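PDB 2OKX: rhamnosidase B from Bacillus sp., which hydrolyses terminal alpha-L-rhamnose residues from rhamnosides as a family 78 glycoside hydrolase, most likely with inversion of anomeric configuration. Local coordinates for residues E70-S75 and S189-D194; T888-P893 and E936-L941. All coordinates share one frame; numbering follows the deposited sequence.

Contact 1 of 2, residues E70-S75 and S189-D194; sequences EQFYDS and SLVPRD. With GOL (glycerol), chain R.
Val191 lays its CG1 methyl over one face of the Phe72 ring, 3.7 Å from the ring centroid, while the O of Pro192 and the C3 atom of a glycerol come to the ring's edge. On the other side of the sheet the ring of Tyr73 repeats the theme: Pro192 CA sits over one face, 3.8 Å from the Tyr73 centroid, and Leu190 O approaches the edge. Both are CH-pi contacts within a parallel strand pair, in which 189-192 forms the outer strand of a mixed five-strand sheet in the N-terminal region and strand 41-47 flanks 70-77 on its other side. The tyrosine reaches Pro192 because its CG is set between the backbone N and the carbonyl carbon (chi1 66°), which brings the ring alongside the proline.

The backbones are joined by alternating bonds: Gln71 N gives to Ser189 O, Val191 N to Gln71 O, Tyr73 N to Val191 O and, past the end of strand 189-192, Arg193 N to Tyr73 O at 2.9 Å. Gln71 and Tyr73 are thus each held through both N and O, as alternate residues are in a parallel pair.

A glycerol, probably from the crystallisation liquor, makes weak hydrogen bonds through O1 to Glu70 OE2 and through O3 to Asp194 OD1. The other oxygen of Asp194 forms a salt bridge with Arg599, which also makes a cation-pi contact with Phe72; the phenyl and Asp194 carboxylate planes lie 23° apart. A water links Glu70 OE2 with Ser189 OG, a hydroxyl that also bonds Lys69 O.

Asp74 OD2 bonds Tyr50. Arg193, extended from CG to NE, makes a salt bridge: its NH1 donates to Asp74 OD1 at 2.8 Å, in the guanidinium plane but from above the carboxylate plane.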
ATOM      1  N   GLU A  70       0.342   8.756 -19.972  1.00 31.19           N
ATOM      2  CA  GLU A  70      -1.094   8.584 -20.155  1.00 29.72           C
ATOM      3  C   GLU A  70      -1.776   9.013 -18.861  1.00 29.69           C
ATOM      4  O   GLU A  70      -2.271   8.185 -18.088  1.00 28.65           O
ATOM      5  CB  GLU A  70      -1.417   7.125 -20.493  1.00 31.78           C
ATOM      6  CG  GLU A  70      -0.679   6.618 -21.731  1.00 36.75           C
ATOM      7  CD  GLU A  70      -1.146   5.252 -22.195  1.00 39.56           C
ATOM      8  OE1 GLU A  70      -1.168   4.309 -21.377  1.00 41.28           O
ATOM      9  OE2 GLU A  70      -1.485   5.117 -23.391  1.00 43.64           O
ATOM     10  N   GLN A  71      -1.771  10.326 -18.642  1.00 27.48           N
ATOM     11  CA  GLN A  71      -2.349  10.964 -17.464  1.00 26.60           C
ATOM     12  C   GLN A  71      -3.875  10.871 -17.473  1.00 26.42           C
ATOM     13  O   GLN A  71      -4.538  11.459 -18.329  1.00 27.74           O
ATOM     14  CB  GLN A  71      -1.907  12.431 -17.432  1.00 25.84           C
ATOM     15  CG  GLN A  71      -2.315  13.225 -16.202  1.00 25.38           C
ATOM     16  CD  GLN A  71      -1.654  12.731 -14.934  1.00 27.04           C
ATOM     17  OE1 GLN A  71      -0.524  12.247 -14.956  1.00 27.35           O
ATOM     18  NE2 GLN A  71      -2.352  12.869 -13.811  1.00 27.68           N
ATOM     19  N   PHE A  72      -4.423  10.135 -16.511  1.00 25.43           N
ATOM     20  CA  PHE A  72      -5.867   9.942 -16.395  1.00 24.67           C
ATOM     21  C   PHE A  72      -6.605  11.176 -15.876  1.00 25.38           C
ATOM     22  O   PHE A  72      -6.177  11.809 -14.908  1.00 26.86           O
ATOM     23  CB  PHE A  72      -6.153   8.760 -15.466  1.00 23.78           C
ATOM     24  CG  PHE A  72      -5.936   7.414 -16.101  1.00 22.32           C
ATOM     25  CD1 PHE A  72      -6.874   6.886 -16.978  1.00 22.05           C
ATOM     26  CD2 PHE A  72      -4.799   6.665 -15.805  1.00 23.67           C
ATOM     27  CE1 PHE A  72      -6.691   5.621 -17.554  1.00 22.43           C
ATOM     28  CE2 PHE A  72      -4.605   5.404 -16.374  1.00 21.63           C
ATOM     29  CZ  PHE A  72      -5.556   4.881 -17.250  1.00 21.63           C
ATOM     30  N   TYR A  73      -7.720  11.517 -16.517  1.00 25.64           N
ATOM     31  CA  TYR A  73      -8.510  12.664 -16.082  1.00 25.81           C
ATOM     32  C   TYR A  73      -9.923  12.218 -15.732  1.00 24.96           C
ATOM     33  O   TYR A  73     -10.451  11.272 -16.320  1.00 23.61           O
ATOM     34  CB  TYR A  73      -8.540  13.754 -17.165  1.00 25.41           C
ATOM     35  CG  TYR A  73      -9.257  13.380 -18.441  1.00 27.03           C
ATOM     36  CD1 TYR A  73     -10.636  13.549 -18.568  1.00 27.06           C
ATOM     37  CD2 TYR A  73      -8.552  12.872 -19.534  1.00 27.54           C
ATOM     38  CE1 TYR A  73     -11.296  13.223 -19.758  1.00 28.50           C
ATOM     39  CE2 TYR A  73      -9.200  12.544 -20.721  1.00 28.26           C
ATOM     40  CZ  TYR A  73     -10.570  12.721 -20.828  1.00 28.87           C
ATOM     41  OH  TYR A  73     -11.208  12.394 -22.005  1.00 29.80           O
ATOM     42  N   ASP A  74     -10.529  12.910 -14.774  1.00 25.43           N
ATOM     43  CA  ASP A  74     -11.873  12.581 -14.315  1.00 24.92           C
ATOM     44  C   ASP A  74     -12.931  13.507 -14.895  1.00 24.60           C
ATOM     45  O   ASP A  74     -12.660  14.677 -15.156  1.00 24.60           O
ATOM     46  CB  ASP A  74     -11.924  12.650 -12.788  1.00 22.52           C
ATOM     47  CG  ASP A  74     -10.868  11.785 -12.139  1.00 22.48           C
ATOM     48  OD1 ASP A  74     -10.737  10.616 -12.549  1.00 22.32           O
ATOM     49  OD2 ASP A  74     -10.173  12.269 -11.228  1.00 22.58           O
ATOM     50  N   SER A  75     -14.134  12.972 -15.086  1.00 23.89           N
ATOM     51  CA  SER A  75     -15.251  13.742 -15.624  1.00 23.45           C
ATOM     52  C   SER A  75     -16.447  13.629 -14.683  1.00 23.31           C
ATOM     53  O   SER A  75     -17.040  12.560 -14.556  1.00 23.11           O
ATOM     54  CB  SER A  75     -15.642  13.220 -17.010  1.00 23.49           C
ATOM     55  OG  SER A  75     -14.546  13.252 -17.907  1.00 25.82           O
ATOM     56  N   SER A 189      -0.177  12.626 -22.943  1.00 31.06           N
ATOM     57  CA  SER A 189      -1.572  12.471 -23.334  1.00 30.88           C
ATOM     58  C   SER A 189      -2.460  12.373 -22.105  1.00 30.39           C
ATOM     59  O   SER A 189      -2.047  11.844 -21.071  1.00 29.90           O
ATOM     60  CB  SER A 189      -1.764  11.218 -24.194  1.00 29.80           C
ATOM     61  OG  SER A 189      -1.615  10.038 -23.425  1.00 33.15           O
ATOM     62  N   LEU A 190      -3.670  12.910 -22.222  1.00 29.70           N
ATOM     63  CA  LEU A 190      -4.644  12.862 -21.140  1.00 30.37           C
ATOM     64  C   LEU A 190      -5.677  11.824 -21.563  1.00 29.83           C
ATOM     65  O   LEU A 190      -6.327  11.965 -22.603  1.00 29.51           O
ATOM     66  CB  LEU A 190      -5.304  14.233 -20.941  1.00 29.14           C
ATOM     67  CG  LEU A 190      -4.362  15.420 -20.696  1.00 31.81           C
ATOM     68  CD1 LEU A 190      -5.176  16.665 -20.366  1.00 33.12           C
ATOM     69  CD2 LEU A 190      -3.412  15.110 -19.556  1.00 31.86           C
ATOM     70  N   VAL A 191      -5.802  10.768 -20.766  1.00 29.05           N
ATOM     71  CA  VAL A 191      -6.732   9.684 -21.059  1.00 29.56           C
ATOM     72  C   VAL A 191      -7.851   9.619 -20.022  1.00 28.07           C
ATOM     73  O   VAL A 191      -7.623   9.842 -18.834  1.00 27.19           O
ATOM     74  CB  VAL A 191      -5.987   8.329 -21.103  1.00 31.15           C
ATOM     75  CG1 VAL A 191      -5.224   8.112 -19.809  1.00 33.56           C
ATOM     76  CG2 VAL A 191      -6.968   7.197 -21.326  1.00 34.69           C
ATOM     77  N   PRO A 192      -9.082   9.315 -20.465  1.00 27.58           N
ATOM     78  CA  PRO A 192     -10.219   9.234 -19.546  1.00 26.06           C
ATOM     79  C   PRO A 192     -10.152   8.128 -18.490  1.00 24.04           C
ATOM     80  O   PRO A 192      -9.807   6.984 -18.785  1.00 22.20           O
ATOM     81  CB  PRO A 192     -11.412   9.070 -20.490  1.00 26.64           C
ATOM     82  CG  PRO A 192     -10.816   8.348 -21.662  1.00 28.84           C
ATOM     83  CD  PRO A 192      -9.515   9.083 -21.855  1.00 26.95           C
ATOM     84  N   ARG A 193     -10.483   8.503 -17.256  1.00 22.79           N
ATOM     85  CA  ARG A 193     -10.512   7.584 -16.119  1.00 22.91           C
ATOM     86  C   ARG A 193     -11.204   6.297 -16.575  1.00 23.51           C
ATOM     87  O   ARG A 193     -12.304   6.352 -17.129  1.00 24.28           O
ATOM     88  CB  ARG A 193     -11.307   8.236 -14.983  1.00 23.75           C
ATOM     89  CG  ARG A 193     -11.380   7.437 -13.697  1.00 23.18           C
ATOM     90  CD  ARG A 193     -12.543   7.902 -12.835  1.00 22.87           C
ATOM     91  NE  ARG A 193     -12.570   7.202 -11.554  1.00 22.19           N
ATOM     92  CZ  ARG A 193     -11.955   7.628 -10.454  1.00 21.23           C
ATOM     93  NH1 ARG A 193     -11.264   8.762 -10.469  1.00 21.06           N
ATOM     94  NH2 ARG A 193     -12.014   6.906  -9.343  1.00 18.53           N
ATOM     95  N   ASP A 194     -10.575   5.144 -16.354  1.00 22.82           N
ATOM     96  CA  ASP A 194     -11.172   3.883 -16.791  1.00 22.85           C
ATOM     97  C   ASP A 194     -11.906   3.056 -15.727  1.00 23.09           C
ATOM     98  O   ASP A 194     -12.009   1.832 -15.842  1.00 22.39           O
ATOM     99  CB  ASP A 194     -10.121   3.011 -17.500  1.00 23.36           C
ATOM    100  CG  ASP A 194      -8.851   2.830 -16.686  1.00 25.89           C
ATOM    101  OD1 ASP A 194      -7.992   2.026 -17.102  1.00 25.64           O
ATOM    102  OD2 ASP A 194      -8.707   3.488 -15.636  1.00 25.60           O
TER
HETATM  103  C1  GOL R3027      -5.111   4.120 -21.240  1.00 72.80           C
HETATM  104  O1  GOL R3027      -4.363   4.292 -22.303  1.00 73.58           O
HETATM  105  C2  GOL R3027      -5.887   2.806 -21.363  1.00 73.18           C
HETATM  106  O2  GOL R3027      -4.969   1.713 -21.487  1.00 72.60           O
HETATM  107  C3  GOL R3027      -6.760   2.611 -20.124  1.00 73.61           C
HETATM  108  O3  GOL R3027      -7.486   1.384 -20.238  1.00 75.05           O
HETATM  109  O   HOH W   1      -2.361   7.446 -25.238  1.00 49.28           O

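Contact 2 of 2, residues T888-P893 and E936-L941; sequences TVDIAP and EVNVTL
Val889 N and Glu936 O, 2.7 Å apart, begin a run of four backbone hydrogen bonds that makes 888-891 and 936-939 a regular parallel pair in the C-terminal beta domain. Asn938 gives its N to Val889 O and takes Ile891 N on its own O, and Thr940 N closes the run on Ile891 O. In all four the donor lies nearly in line with the acceptor's C=O; the strand axes are 19° apart. Between the bonds the alpha carbons add CA-H...O contacts, among them Val937 CA to Val889 O at 3.4 Å.

The polar side-chain contact belongs to Asp890 and Asn938, which lie side by side on the same face of the sheet. Asn938 ND2 donates to Asp890 OD2 over 2.9 Å, within the amide plane and nearly in line with the carboxylate C-O bond, although the two flat groups are turned 53° from each other. In Asn938 CG is anti to the carbonyl carbon (chi1 -56°), which carries the amide across toward the aspartate. Replacing Asp890 with an alanine would probably leave Asn938 ND2 without this acceptor and its amide freer to turn.

Apolar contacts occupy the reverse face. There Val937 CG1 meets Ile891 CG1 at 3.7 Å, and its CG2 lies alongside CG1 of Val889 in one of that residue's two conformers. Beyond the strands, a water donates to both Pro893 O and Thr940 O, bridging the two segments where they leave the strands.

Strand 888-891 is central in a three-strand sheet, between the two edge strands, 879-881 (antiparallel) and 936-939 (parallel). The valine and isoleucine face packs against a second sheet: Ile891 touches Val915 of strand 912-921 and Ile929 of strand 924-932, and Val939 also meets Ile929 as well as Leu927.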
ATOM      1  N   THR A 888     -22.040 -21.208 -18.745  1.00 22.07           N
ATOM      2  CA  THR A 888     -22.473 -22.442 -18.099  1.00 20.62           C
ATOM      3  C   THR A 888     -21.805 -22.430 -16.722  1.00 20.56           C
ATOM      4  O   THR A 888     -20.759 -21.809 -16.535  1.00 19.42           O
ATOM      5  CB  THR A 888     -22.026 -23.719 -18.862  0.68 20.81           C
ATOM      6  OG1 THR A 888     -20.655 -24.004 -18.573  0.68 23.63           O
ATOM      7  CG2 THR A 888     -22.195 -23.540 -20.362  0.68 16.59           C
ATOM      8  N   VAL A 889     -22.419 -23.096 -15.757  1.00 19.49           N
ATOM      9  CA  VAL A 889     -21.860 -23.143 -14.419  1.00 18.44           C
ATOM     10  C   VAL A 889     -21.900 -24.567 -13.904  1.00 19.00           C
ATOM     11  O   VAL A 889     -22.866 -25.294 -14.127  1.00 19.37           O
ATOM     12  CB  VAL A 889     -22.648 -22.215 -13.458  0.60 18.66           C
ATOM     13  CG1 VAL A 889     -24.123 -22.581 -13.468  0.60 18.75           C
ATOM     14  CG2 VAL A 889     -22.088 -22.316 -12.049  0.60 16.44           C
ATOM     15  N   ASP A 890     -20.823 -24.970 -13.244  1.00 17.81           N
ATOM     16  CA  ASP A 890     -20.731 -26.301 -12.678  1.00 18.88           C
ATOM     17  C   ASP A 890     -20.994 -26.203 -11.181  1.00 20.28           C
ATOM     18  O   ASP A 890     -20.310 -25.459 -10.476  1.00 20.58           O
ATOM     19  CB  ASP A 890     -19.334 -26.877 -12.910  1.00 20.30           C
ATOM     20  CG  ASP A 890     -19.023 -27.078 -14.379  1.00 22.72           C
ATOM     21  OD1 ASP A 890     -17.838 -27.298 -14.705  1.00 22.92           O
ATOM     22  OD2 ASP A 890     -19.959 -27.020 -15.205  1.00 22.20           O
ATOM     23  N   ILE A 891     -21.997 -26.936 -10.706  1.00 18.01           N
ATOM     24  CA  ILE A 891     -22.326 -26.952  -9.287  1.00 18.61           C
ATOM     25  C   ILE A 891     -21.928 -28.326  -8.754  1.00 18.75           C
ATOM     26  O   ILE A 891     -22.548 -29.342  -9.090  1.00 20.28           O
ATOM     27  CB  ILE A 891     -23.836 -26.729  -9.050  1.00 18.31           C
ATOM     28  CG1 ILE A 891     -24.285 -25.416  -9.703  1.00 19.02           C
ATOM     29  CG2 ILE A 891     -24.131 -26.701  -7.548  1.00 18.21           C
ATOM     30  CD1 ILE A 891     -23.570 -24.173  -9.196  1.00 20.57           C
ATOM     31  N   ALA A 892     -20.883 -28.359  -7.934  1.00 18.04           N
ATOM     32  CA  ALA A 892     -20.391 -29.612  -7.368  1.00 16.91           C
ATOM     33  C   ALA A 892     -19.940 -29.392  -5.927  1.00 16.28           C
ATOM     34  O   ALA A 892     -18.757 -29.201  -5.662  1.00 17.52           O
ATOM     35  CB  ALA A 892     -19.229 -30.137  -8.208  1.00 14.43           C
ATOM     36  N   PRO A 893     -20.885 -29.428  -4.981  1.00 15.91           N
ATOM     37  CA  PRO A 893     -20.583 -29.228  -3.560  1.00 16.07           C
ATOM     38  C   PRO A 893     -19.624 -30.265  -2.985  1.00 18.59           C
ATOM     39  O   PRO A 893     -19.578 -31.408  -3.443  1.00 16.64           O
ATOM     40  CB  PRO A 893     -21.961 -29.309  -2.895  1.00 15.55           C
ATOM     41  CG  PRO A 893     -22.914 -28.900  -3.989  1.00 14.30           C
ATOM     42  CD  PRO A 893     -22.331 -29.631  -5.181  1.00 15.39           C
ATOM     43  N   GLU A 936     -26.524 -22.430 -18.511  1.00 19.66           N
ATOM     44  CA  GLU A 936     -26.613 -23.876 -18.373  1.00 20.46           C
ATOM     45  C   GLU A 936     -25.964 -24.288 -17.051  1.00 18.11           C
ATOM     46  O   GLU A 936     -24.853 -23.860 -16.734  1.00 17.95           O
ATOM     47  CB  GLU A 936     -25.916 -24.561 -19.558  1.00 23.06           C
ATOM     48  CG  GLU A 936     -25.658 -26.053 -19.375  1.00 27.71           C
ATOM     49  CD  GLU A 936     -25.118 -26.713 -20.638  1.00 32.68           C
ATOM     50  OE1 GLU A 936     -24.435 -27.749 -20.527  1.00 35.61           O
ATOM     51  OE2 GLU A 936     -25.384 -26.202 -21.744  1.00 36.72           O
ATOM     52  N   VAL A 937     -26.669 -25.110 -16.282  1.00 18.30           N
ATOM     53  CA  VAL A 937     -26.171 -25.573 -14.989  1.00 18.52           C
ATOM     54  C   VAL A 937     -25.922 -27.075 -14.974  1.00 19.25           C
ATOM     55  O   VAL A 937     -26.825 -27.858 -15.260  1.00 20.39           O
ATOM     56  CB  VAL A 937     -27.178 -25.252 -13.866  1.00 18.42           C
ATOM     57  CG1 VAL A 937     -26.626 -25.712 -12.515  1.00 18.00           C
ATOM     58  CG2 VAL A 937     -27.483 -23.756 -13.851  1.00 17.57           C
ATOM     59  N   ASN A 938     -24.698 -27.473 -14.640  1.00 17.34           N
ATOM     60  CA  ASN A 938     -24.347 -28.886 -14.550  1.00 19.27           C
ATOM     61  C   ASN A 938     -24.245 -29.212 -13.060  1.00 19.40           C
ATOM     62  O   ASN A 938     -23.436 -28.616 -12.353  1.00 20.75           O
ATOM     63  CB  ASN A 938     -23.006 -29.139 -15.239  1.00 21.32           C
ATOM     64  CG  ASN A 938     -23.001 -28.673 -16.677  1.00 27.97           C
ATOM     65  OD1 ASN A 938     -23.826 -29.108 -17.488  1.00 27.68           O
ATOM     66  ND2 ASN A 938     -22.073 -27.780 -17.008  1.00 28.97           N
ATOM     67  N   VAL A 939     -25.058 -30.148 -12.584  1.00 18.30           N
ATOM     68  CA  VAL A 939     -25.062 -30.503 -11.164  1.00 19.06           C
ATOM     69  C   VAL A 939     -24.472 -31.872 -10.855  1.00 19.66           C
ATOM     70  O   VAL A 939     -24.849 -32.871 -11.467  1.00 20.15           O
ATOM     71  CB  VAL A 939     -26.498 -30.487 -10.591  1.00 18.31           C
ATOM     72  CG1 VAL A 939     -26.461 -30.732  -9.078  1.00 18.41           C
ATOM     73  CG2 VAL A 939     -27.171 -29.167 -10.906  1.00 19.84           C
ATOM     74  N   THR A 940     -23.561 -31.916  -9.887  1.00 17.85           N
ATOM     75  CA  THR A 940     -22.936 -33.168  -9.477  1.00 17.08           C
ATOM     76  C   THR A 940     -22.911 -33.264  -7.953  1.00 19.37           C
ATOM     77  O   THR A 940     -22.188 -32.517  -7.294  1.00 16.45           O
ATOM     78  CB  THR A 940     -21.467 -33.277  -9.960  1.00 18.16           C
ATOM     79  OG1 THR A 940     -21.399 -33.094 -11.377  1.00 20.22           O
ATOM     80  CG2 THR A 940     -20.897 -34.647  -9.614  1.00 19.14           C
ATOM     81  N   LEU A 941     -23.697 -34.171  -7.385  1.00 16.99           N
ATOM     82  CA  LEU A 941     -23.679 -34.337  -5.937  1.00 17.73           C
ATOM     83  C   LEU A 941     -22.357 -35.017  -5.584  1.00 19.16           C
ATOM     84  O   LEU A 941     -21.814 -35.785  -6.382  1.00 19.35           O
ATOM     85  CB  LEU A 941     -24.854 -35.197  -5.479  1.00 17.25           C
ATOM     86  CG  LEU A 941     -26.239 -34.586  -5.698  1.00 17.48           C
ATOM     87  CD1 LEU A 941     -27.289 -35.499  -5.093  1.00 17.48           C
ATOM     88  CD2 LEU A 941     -26.303 -33.199  -5.044  1.00 18.97           C
TER
HETATM   89  O   HOH W   2     -19.783 -32.606  -5.834  1.00 14.98           O

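Overall arrangement
The two contacts illustrate one principle at different places in a multidomain chain: a parallel strand pair can join segments far apart in sequence at the border of a sheet. Contact 1 brings together residues 114 positions apart, contact 2 residues 43 apart, and contact 1 closes before contact 2 opens. Their centres are 42 Å apart and their nearest atoms about 25 Å, with no touch between them. The centre of contact 1 lies about 22 Å, and that of contact 2 about 38 Å, from the centre of the chain. Contact 1 reaches, through Arg599, the helical glycosidase domain; in contact 2 the side chain of Val937 is about 12 Å from a bound calcium ion.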